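Local atomic coordinates of nucleoside hydrolase, putative (Trypanosoma brucei, PDB entry 3FZ0), a protein that is a putative nucleoside hydrolase with a mixed beta sheet flanked by helices and a bound calcium ion. Residues A26-D31 and D58-D63; M24-M27 and E33-A36; V5-I10 and I291-V296; A110-L115 and L144-D149. The protein carries 2 engineered substitutions. All coordinates share one frame; numbering follows the deposited sequence. Where two conformers were deposited one is given.

Interaction 1 (A26-D31 and D58-D63); sequences AMTQPD and DLYDAD
Met27 lays its terminal methyl over one face of the Tyr60 ring, with CE 3.7 Å from the ring centroid and only 19° off the ring normal. This is a CH-pi contact, and CE comes closest to the ring atom CE1, at 3.5 Å, because the methyl is offset from the centre toward the rim. The sulfur follows: Met27 SD sits 4.6 Å from the same centroid, also above the face, which makes the pair a Met-aromatic contact as well. The conformation explains the fit. Met27 runs straight out through an extended chi2 (179°) and then bends at chi3 (-44°), turning CE down onto the ring. Thr28 adds a second touch: its side chain crosses that of Tyr60 at about a right angle, with the methyl CG2 3.8 Å from Tyr60 OH. The hydroxyl of Thr28 is used otherwise, hydrogen-bonded back to the carbonyl of Met24 in the preceding helical turn. Tyr60 belongs to the last turn of helix 46-60, which Asp61 closes with a Schellman motif, and its ring also stacks with that of Trp242. No hydrogen bond crosses between 26-31 and 58-63. The ends of the two helices are thus joined by dispersion and by the attraction of a polarisable thioether and its methyl to a pi face, for which a flexible methionine and a broad tyrosine ring are well suited.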
# COMPACT_ATOMS: atom_id res chain seq x y z
N ALA B 26 6.61 -38.17 5.93
CA ALA B 26 7.20 -38.47 4.60
C ALA B 26 8.16 -39.67 4.62
O ALA B 26 8.12 -40.48 3.70
CB ALA B 26 7.92 -37.27 4.06
N MET B 27 8.98 -39.79 5.67
CA MET B 27 9.99 -40.83 5.71
C MET B 27 9.52 -42.20 6.13
O MET B 27 10.32 -43.12 6.11
CB MET B 27 11.15 -40.41 6.61
CG MET B 27 12.11 -39.46 5.93
SD MET B 27 13.40 -39.00 7.07
CE MET B 27 12.42 -38.69 8.52
N THR B 28 8.26 -42.34 6.53
CA THR B 28 7.76 -43.61 7.09
C THR B 28 6.58 -44.10 6.28
O THR B 28 5.83 -44.95 6.69
CB THR B 28 7.33 -43.47 8.57
OG1 THR B 28 6.32 -42.44 8.71
CG2 THR B 28 8.54 -43.19 9.45
N GLN B 29 6.39 -43.54 5.11
CA GLN B 29 5.26 -43.87 4.28
C GLN B 29 5.80 -44.73 3.13
O GLN B 29 6.92 -44.51 2.65
CB GLN B 29 4.64 -42.56 3.80
CG GLN B 29 3.19 -42.63 3.39
CD GLN B 29 2.20 -42.88 4.52
OE1 GLN B 29 2.51 -42.77 5.71
NE2 GLN B 29 0.98 -43.21 4.14
N PRO B 30 5.07 -45.78 2.72
CA PRO B 30 5.66 -46.57 1.63
C PRO B 30 5.57 -45.86 0.27
O PRO B 30 4.73 -44.99 0.09
CB PRO B 30 4.84 -47.86 1.65
CG PRO B 30 3.50 -47.45 2.25
CD PRO B 30 3.78 -46.31 3.18
N ASP B 31 6.45 -46.20 -0.65
CA ASP B 31 6.48 -45.60 -2.01
C ASP B 31 6.80 -44.11 -2.00
O ASP B 31 6.48 -43.40 -2.95
CB ASP B 31 5.17 -45.86 -2.77
CG ASP B 31 4.93 -47.34 -3.04
OD1 ASP B 31 5.87 -48.10 -3.38
OD2 ASP B 31 3.76 -47.73 -2.92
N ASP B 58 19.89 -38.13 12.28
CA ASP B 58 20.57 -39.05 13.21
C ASP B 58 19.62 -40.13 13.70
O ASP B 58 19.94 -41.32 13.63
CB ASP B 58 21.13 -38.31 14.43
CG ASP B 58 22.38 -37.52 14.11
OD1 ASP B 58 23.06 -37.81 13.08
OD2 ASP B 58 22.72 -36.63 14.92
N LEU B 59 18.44 -39.71 14.16
CA LEU B 59 17.42 -40.61 14.65
C LEU B 59 17.16 -41.76 13.66
O LEU B 59 17.10 -42.91 14.05
CB LEU B 59 16.15 -39.83 14.95
CG LEU B 59 15.05 -40.54 15.74
CD1 LEU B 59 15.55 -40.90 17.17
CD2 LEU B 59 13.78 -39.71 15.81
N TYR B 60 17.06 -41.44 12.38
CA TYR B 60 16.76 -42.41 11.33
C TYR B 60 17.98 -43.08 10.73
O TYR B 60 17.86 -44.02 9.96
CB TYR B 60 15.96 -41.72 10.23
CG TYR B 60 14.54 -41.50 10.62
CD1 TYR B 60 14.15 -40.33 11.30
CD2 TYR B 60 13.57 -42.46 10.35
CE1 TYR B 60 12.83 -40.13 11.68
CE2 TYR B 60 12.25 -42.26 10.73
CZ TYR B 60 11.90 -41.10 11.39
OH TYR B 60 10.59 -40.92 11.75
N ASP B 61 19.16 -42.57 11.06
CA ASP B 61 20.37 -42.91 10.35
C ASP B 61 20.31 -42.68 8.87
O ASP B 61 20.89 -43.44 8.12
CB ASP B 61 20.69 -44.37 10.55
CG ASP B 61 21.93 -44.56 11.30
OD1 ASP B 61 23.02 -44.25 10.74
OD2 ASP B 61 21.79 -45.01 12.45
N ALA B 62 19.59 -41.66 8.44
CA ALA B 62 19.35 -41.44 7.01
C ALA B 62 20.46 -40.60 6.40
O ALA B 62 20.89 -39.61 6.99
CB ALA B 62 18.00 -40.77 6.79
N ASP B 63 20.90 -40.99 5.20
CA ASP B 63 21.90 -40.20 4.48
C ASP B 63 21.30 -39.20 3.48
O ASP B 63 21.95 -38.82 2.52
CB ASP B 63 22.96 -41.11 3.85
CG ASP B 63 23.74 -41.91 4.92
OD1 ASP B 63 24.03 -41.34 6.00
OD2 ASP B 63 24.04 -43.12 4.69

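Interaction 2 (M24-M27 and E33-A36)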
# COMPACT_ATOMS: atom_id res chain seq x y z
N MET B 24 9.05 -36.79 9.33
CA MET B 24 8.86 -38.13 9.86
C MET B 24 7.76 -38.86 9.10
O MET B 24 7.89 -40.05 8.78
CB MET B 24 8.58 -38.11 11.36
CG MET B 24 9.77 -37.66 12.25
SD MET B 24 9.39 -37.61 14.03
CE MET B 24 9.92 -39.21 14.56
N LEU B 25 6.71 -38.14 8.76
CA LEU B 25 5.58 -38.73 8.07
C LEU B 25 6.01 -39.11 6.65
O LEU B 25 5.80 -40.28 6.21
CB LEU B 25 4.39 -37.78 8.08
CG LEU B 25 2.96 -38.26 7.79
CD1 LEU B 25 1.99 -37.14 8.12
CD2 LEU B 25 2.77 -38.67 6.39
N ALA B 26 6.61 -38.17 5.93
CA ALA B 26 7.20 -38.47 4.60
C ALA B 26 8.16 -39.67 4.62
O ALA B 26 8.12 -40.48 3.70
CB ALA B 26 7.92 -37.27 4.06
N MET B 27 8.98 -39.79 5.67
CA MET B 27 9.99 -40.83 5.71
C MET B 27 9.52 -42.20 6.13
O MET B 27 10.32 -43.12 6.11
CB MET B 27 11.15 -40.41 6.61
CG MET B 27 12.11 -39.46 5.93
SD MET B 27 13.40 -39.00 7.07
CE MET B 27 12.42 -38.69 8.52
N GLU B 33 10.08 -41.41 -1.03
CA GLU B 33 11.47 -41.18 -0.72
C GLU B 33 11.78 -39.67 -0.68
O GLU B 33 11.63 -38.96 -1.69
CB GLU B 33 12.38 -41.86 -1.73
CG GLU B 33 13.84 -41.87 -1.30
CD GLU B 33 14.83 -42.21 -2.41
OE1 GLU B 33 14.42 -42.65 -3.52
OE2 GLU B 33 16.03 -42.03 -2.16
N VAL B 34 12.22 -39.19 0.49
CA VAL B 34 12.70 -37.82 0.62
C VAL B 34 14.11 -37.79 0.05
O VAL B 34 15.00 -38.45 0.58
CB VAL B 34 12.75 -37.37 2.09
CG1 VAL B 34 13.46 -36.03 2.23
CG2 VAL B 34 11.34 -37.29 2.65
N ILE B 35 14.30 -37.07 -1.06
CA ILE B 35 15.61 -37.04 -1.72
C ILE B 35 16.45 -35.81 -1.37
O ILE B 35 17.65 -35.81 -1.63
CB ILE B 35 15.52 -37.21 -3.28
CG1 ILE B 35 14.64 -36.14 -3.92
CG2 ILE B 35 15.00 -38.55 -3.62
CD1 ILE B 35 14.77 -36.07 -5.47
N ALA B 36 15.83 -34.78 -0.79
CA ALA B 36 16.57 -33.58 -0.34
C ALA B 36 15.75 -32.75 0.61
O ALA B 36 14.53 -32.65 0.45
CB ALA B 36 17.03 -32.70 -1.53
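This is a buried, wholly apolar helix-on-sheet contact within a beta-alpha-beta unit, in which strand 6-13 leads through helix 17-27 to its parallel neighbour, strand 32-39. The last turn of the helix rests on the strand that follows it, and Val34 carries the strand side alone. One of its two methyls does the work: Val34 CG2 lies 3.7 Å from Ala26 CB and 4.0 Å from Met27 CG, touching two consecutive helical residues. With chi1 at 171°, CG1 is anti to the backbone N, and CG2, beside that N, is the branch turned to the helix. Ala26 suits its place because a single methyl lets the helix come down closely on the strand; it also packs on Ile11 of strand 6-13, which Val34 touches too. From Met27 the near group is the CG methylene at the root of the side chain. The neighbouring strand residue Glu33 points its CB away from the helix, and its carboxylate forms a salt bridge with Lys8 on the adjacent strand. Since no polar atom takes part between 24-27 and 33-36, the contact depends on shape and on the exclusion of water. The alanine methyl, the valine methyl and the first methylene of Met27 meet that demand without leaving any buried hydrogen-bonding group of their own to satisfy.

Interaction 3 (V5-I10 and I291-V296); sequences VHRKLI and IRPESV
Arg7 and Leu9, on the same side of strand 6-13 in the central parallel part of the alpha/beta sheet, meet Ile291 where helix 282-291 ends and gives way to a short 3-10 turn, 293-295. Arg7 reaches out with CG beside its backbone N (chi1 -76°) and a chain extended from CG to NE. This lays its aliphatic portion across the isoleucine, with Arg7 CD 3.8 Å from Ile291 CG2. In Ile291, CG1 lies between the backbone N and the carbonyl carbon (chi1 63°), while CG2, anti to the carbonyl carbon, is turned to the strand. Farther out, one face of the guanidinium lies over Ile291 O, 3.3 Å from its plane. That is not a hydrogen bond, as NE meets the oxygen at a poor angle, although the positive charge probably favours the carbonyl. NH1 has its hydrogen bond with Gln130 OE1 on neighbouring strand 127-133. The two side chains coming from opposite directions, Arg7 NH2 reaches 3.7 Å from Pro293 CD. Leu9 comes nearly perpendicular to Ile291, its CD1 3.9 Å from the same CG2 methyl, which both strand residues share. Arginine suits the outer position, where its long chain packs while its charged end reaches a polar partner; leucine suits the buried one. The turn is fastened at Arg292 O, which accepts both Ser295 N and Ser295 OG, the hydroxyl at 2.9 Å with a C=O...OG angle of 163°.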
# COMPACT_ATOMS: atom_id res chain seq x y z
N VAL B 5 3.48 -46.41 -8.08
CA VAL B 5 3.95 -44.98 -8.20
C VAL B 5 4.79 -44.56 -7.02
O VAL B 5 4.30 -44.45 -5.89
CB VAL B 5 2.79 -43.98 -8.28
CG1 VAL B 5 3.32 -42.54 -8.22
CG2 VAL B 5 1.94 -44.21 -9.55
N HIS B 6 6.05 -44.30 -7.28
CA HIS B 6 7.03 -43.89 -6.28
C HIS B 6 7.11 -42.38 -6.26
O HIS B 6 7.24 -41.78 -7.30
CB HIS B 6 8.41 -44.43 -6.67
CG HIS B 6 8.56 -45.91 -6.52
ND1 HIS B 6 7.50 -46.75 -6.31
CD2 HIS B 6 9.66 -46.70 -6.60
CE1 HIS B 6 7.93 -48.00 -6.24
NE2 HIS B 6 9.24 -47.99 -6.41
N ARG B 7 7.07 -41.77 -5.11
CA ARG B 7 7.22 -40.34 -5.00
C ARG B 7 8.64 -40.00 -4.53
O ARG B 7 9.18 -40.63 -3.62
CB ARG B 7 6.18 -39.78 -4.02
CG ARG B 7 4.77 -39.69 -4.59
CD ARG B 7 3.71 -39.53 -3.52
NE ARG B 7 2.41 -40.03 -3.98
CZ ARG B 7 1.48 -39.25 -4.51
NH1 ARG B 7 1.70 -37.96 -4.65
NH2 ARG B 7 0.32 -39.77 -4.91
N LYS B 8 9.24 -39.00 -5.15
CA LYS B 8 10.52 -38.46 -4.69
C LYS B 8 10.23 -37.05 -4.24
O LYS B 8 9.77 -36.24 -5.03
CB LYS B 8 11.55 -38.43 -5.82
CG LYS B 8 11.75 -39.75 -6.57
CD LYS B 8 12.17 -40.84 -5.61
CE LYS B 8 12.59 -42.12 -6.35
NZ LYS B 8 12.56 -43.27 -5.38
N LEU B 9 10.46 -36.75 -2.97
CA LEU B 9 10.14 -35.40 -2.46
C LEU B 9 11.34 -34.55 -2.14
O LEU B 9 12.34 -35.02 -1.64
CB LEU B 9 9.29 -35.46 -1.21
CG LEU B 9 8.04 -36.32 -1.10
CD1 LEU B 9 7.25 -35.76 0.11
CD2 LEU B 9 7.20 -36.31 -2.37
N ILE B 10 11.22 -33.27 -2.44
CA ILE B 10 12.08 -32.22 -1.92
C ILE B 10 11.25 -31.59 -0.82
O ILE B 10 10.07 -31.27 -1.03
CB ILE B 10 12.39 -31.17 -3.01
CG1 ILE B 10 12.97 -31.84 -4.26
CG2 ILE B 10 13.31 -30.08 -2.47
CD1 ILE B 10 12.92 -30.95 -5.49
N ILE B 291 1.25 -36.64 -0.35
CA ILE B 291 1.49 -38.05 -0.64
C ILE B 291 0.24 -38.94 -0.65
O ILE B 291 0.26 -39.99 -1.28
CB ILE B 291 2.68 -38.63 0.16
CG1 ILE B 291 2.44 -38.61 1.64
CG2 ILE B 291 3.90 -37.78 -0.10
CD1 ILE B 291 3.78 -38.66 2.46
N ARG B 292 -0.82 -38.50 0.03
CA ARG B 292 -2.08 -39.22 -0.03
C ARG B 292 -3.18 -38.29 -0.48
O ARG B 292 -3.93 -37.78 0.35
CB ARG B 292 -2.44 -39.83 1.33
CG ARG B 292 -1.36 -40.71 1.93
CD ARG B 292 -1.95 -41.72 2.88
NE ARG B 292 -2.32 -42.94 2.19
CZ ARG B 292 -3.35 -43.72 2.52
NH1 ARG B 292 -4.13 -43.41 3.54
NH2 ARG B 292 -3.59 -44.83 1.82
N PRO B 293 -3.29 -38.06 -1.81
CA PRO B 293 -4.23 -37.07 -2.35
C PRO B 293 -5.69 -37.38 -2.00
O PRO B 293 -6.53 -36.49 -2.02
CB PRO B 293 -4.02 -37.17 -3.87
CG PRO B 293 -3.46 -38.59 -4.08
CD PRO B 293 -2.56 -38.77 -2.88
N GLU B 294 -5.97 -38.64 -1.67
CA GLU B 294 -7.31 -39.10 -1.29
C GLU B 294 -7.71 -38.58 0.10
O GLU B 294 -8.88 -38.66 0.47
CB GLU B 294 -7.41 -40.64 -1.36
CG GLU B 294 -6.51 -41.41 -0.35
CD GLU B 294 -5.07 -41.75 -0.88
OE1 GLU B 294 -4.53 -41.03 -1.76
OE2 GLU B 294 -4.47 -42.75 -0.40
N SER B 295 -6.75 -38.03 0.84
CA SER B 295 -7.03 -37.38 2.13
C SER B 295 -7.72 -36.03 1.99
O SER B 295 -8.21 -35.51 2.99
CB SER B 295 -5.75 -37.20 2.94
OG SER B 295 -4.99 -36.11 2.42
N VAL B 296 -7.74 -35.47 0.78
CA VAL B 296 -8.42 -34.21 0.54
C VAL B 296 -9.89 -34.55 0.35
O VAL B 296 -10.27 -35.11 -0.64
CB VAL B 296 -7.82 -33.46 -0.71
CG1 VAL B 296 -8.68 -32.26 -1.13
CG2 VAL B 296 -6.37 -33.05 -0.47

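Interaction 4 (A110-L115 and L144-D149); sequences AALEIL and LRLNPD
Apolar contacts between leucines carry most of this meeting of helix 110-120 with the end of helix 138-146. Leu112 and Leu146 touch through their terminal methyls, Leu112 CD2 lying 3.8 Å from Leu146 CD1. Leu115, one turn along from Leu112, crosses Leu146 at about a right angle and sets its CD1 against the root of that side chain, 3.9 Å from Leu146 CB. Leu146 is thereby held at its base and at its tip by two residues on one side of the facing helix. Leucine suits these sites because its branched end offers two methyls, which lets Leu146 and its partners touch at several carbons. A further contact is made by the methylene of a polar residue: Asn147 CB lies 4.1 Å from Leu115 CD1. Asn147 leaves helical geometry, and its CB points toward helix 110-120 and makes the contact itself. No hydrogen bond passes between 110-115 and 144-149. Contacts with the second subunit extend the same apolar patch: Leu146 of that subunit packs on Ala111, Leu112 and Leu146, placing this site at a subunit interface. Within the chain, strand 127-133 comes between the two helices in sequence, Phe151 touches both Leu115 and Leu144, and Leu144 turns away from helix 110-120 to pack on helix 187-195.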
# COMPACT_ATOMS: atom_id res chain seq x y z
N ALA B 110 20.47 -23.71 -1.01
CA ALA B 110 19.25 -24.50 -1.19
C ALA B 110 18.54 -24.27 -2.53
O ALA B 110 18.05 -25.22 -3.14
CB ALA B 110 18.28 -24.26 -0.04
N ALA B 111 18.48 -23.01 -2.96
CA ALA B 111 17.88 -22.66 -4.26
C ALA B 111 18.59 -23.39 -5.41
O ALA B 111 17.93 -23.91 -6.31
CB ALA B 111 17.89 -21.18 -4.47
N LEU B 112 19.92 -23.46 -5.36
CA LEU B 112 20.68 -24.06 -6.47
C LEU B 112 20.56 -25.56 -6.43
O LEU B 112 20.69 -26.22 -7.44
CB LEU B 112 22.14 -23.61 -6.47
CG LEU B 112 22.34 -22.08 -6.66
CD1 LEU B 112 23.80 -21.68 -6.71
CD2 LEU B 112 21.61 -21.56 -7.87
N GLU B 113 20.27 -26.09 -5.24
CA GLU B 113 20.04 -27.51 -5.06
C GLU B 113 18.68 -27.97 -5.62
O GLU B 113 18.60 -29.02 -6.26
CB GLU B 113 20.17 -27.89 -3.59
CG GLU B 113 19.79 -29.35 -3.29
CD GLU B 113 20.74 -30.40 -3.91
OE1 GLU B 113 21.84 -30.08 -4.45
OE2 GLU B 113 20.38 -31.60 -3.83
N ILE B 114 17.63 -27.19 -5.38
CA ILE B 114 16.36 -27.44 -6.05
C ILE B 114 16.57 -27.57 -7.58
O ILE B 114 16.07 -28.53 -8.19
CB ILE B 114 15.27 -26.39 -5.71
CG1 ILE B 114 14.88 -26.49 -4.24
CG2 ILE B 114 14.07 -26.58 -6.61
CD1 ILE B 114 14.11 -25.26 -3.69
N LEU B 115 17.35 -26.65 -8.17
CA LEU B 115 17.56 -26.62 -9.62
C LEU B 115 18.37 -27.83 -10.08
O LEU B 115 18.14 -28.37 -11.16
CB LEU B 115 18.24 -25.31 -10.08
CG LEU B 115 17.46 -24.02 -9.71
CD1 LEU B 115 18.16 -22.80 -10.31
CD2 LEU B 115 15.98 -24.08 -10.14
N LEU B 144 12.74 -20.54 -8.58
CA LEU B 144 11.82 -20.17 -9.67
C LEU B 144 12.27 -19.04 -10.58
O LEU B 144 12.18 -19.20 -11.80
CB LEU B 144 10.41 -19.89 -9.16
CG LEU B 144 9.51 -21.09 -8.95
CD1 LEU B 144 8.43 -20.64 -8.01
CD2 LEU B 144 8.89 -21.60 -10.26
N ARG B 145 12.74 -17.91 -10.02
CA ARG B 145 13.19 -16.78 -10.88
C ARG B 145 14.49 -17.11 -11.64
O ARG B 145 14.72 -16.55 -12.71
CB ARG B 145 13.31 -15.46 -10.13
CG ARG B 145 12.14 -15.14 -9.20
CD ARG B 145 10.84 -14.71 -9.92
NE ARG B 145 11.14 -13.88 -11.06
CZ ARG B 145 10.98 -14.27 -12.33
NH1 ARG B 145 10.47 -15.48 -12.57
NH2 ARG B 145 11.33 -13.45 -13.34
N LEU B 146 15.33 -17.99 -11.12
CA LEU B 146 16.56 -18.36 -11.81
C LEU B 146 16.39 -19.28 -13.03
O LEU B 146 17.12 -19.16 -14.02
CB LEU B 146 17.55 -19.02 -10.85
CG LEU B 146 18.41 -18.10 -10.00
CD1 LEU B 146 19.09 -18.99 -8.99
CD2 LEU B 146 19.43 -17.33 -10.87
N ASN B 147 15.46 -20.23 -12.92
CA ASN B 147 15.26 -21.20 -14.00
C ASN B 147 13.85 -21.72 -13.90
O ASN B 147 13.63 -22.83 -13.41
CB ASN B 147 16.30 -22.34 -13.95
CG ASN B 147 16.44 -23.09 -15.27
OD1 ASN B 147 15.46 -23.27 -16.00
ND2 ASN B 147 17.65 -23.57 -15.57
N PRO B 148 12.88 -20.92 -14.35
CA PRO B 148 11.46 -21.28 -14.21
C PRO B 148 11.05 -22.58 -14.95
O PRO B 148 10.20 -23.31 -14.44
CB PRO B 148 10.71 -20.05 -14.78
CG PRO B 148 11.74 -19.36 -15.69
CD PRO B 148 13.07 -19.62 -15.01
N ASP B 149 11.64 -22.82 -16.12
CA ASP B 149 11.32 -23.99 -16.96
C ASP B 149 11.44 -25.36 -16.28
O ASP B 149 10.63 -26.25 -16.54
CB ASP B 149 12.19 -24.02 -18.23
CG ASP B 149 11.73 -23.00 -19.29
OD1 ASP B 149 10.64 -22.41 -19.15
OD2 ASP B 149 12.47 -22.79 -20.27

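Overall arrangement
Interactions 1, 2 and 3 form a connected cluster; interaction 4 lies 20 to 25 Å from them, centre to centre, and meets interaction 2 only at its edge, through Ala36 and Glu113. Interactions 1 and 2 have centres about 6 Å apart and share Ala26 and Met27 of helix 17-27, which thus packs on both strand 32-39 and helix 46-60. Interaction 3, about 11 Å from interaction 2, uses the adjacent strand 6-13, and Ala26 packs on Ile291 between them. Along the chain, interactions 1 and 2 start from one stretch, interaction 4 follows, and interaction 3 spans them all, bringing the N-terminal strand to residues 291-296. The cluster therefore ties distant parts of one subunit together, whereas interaction 4 borders another subunit.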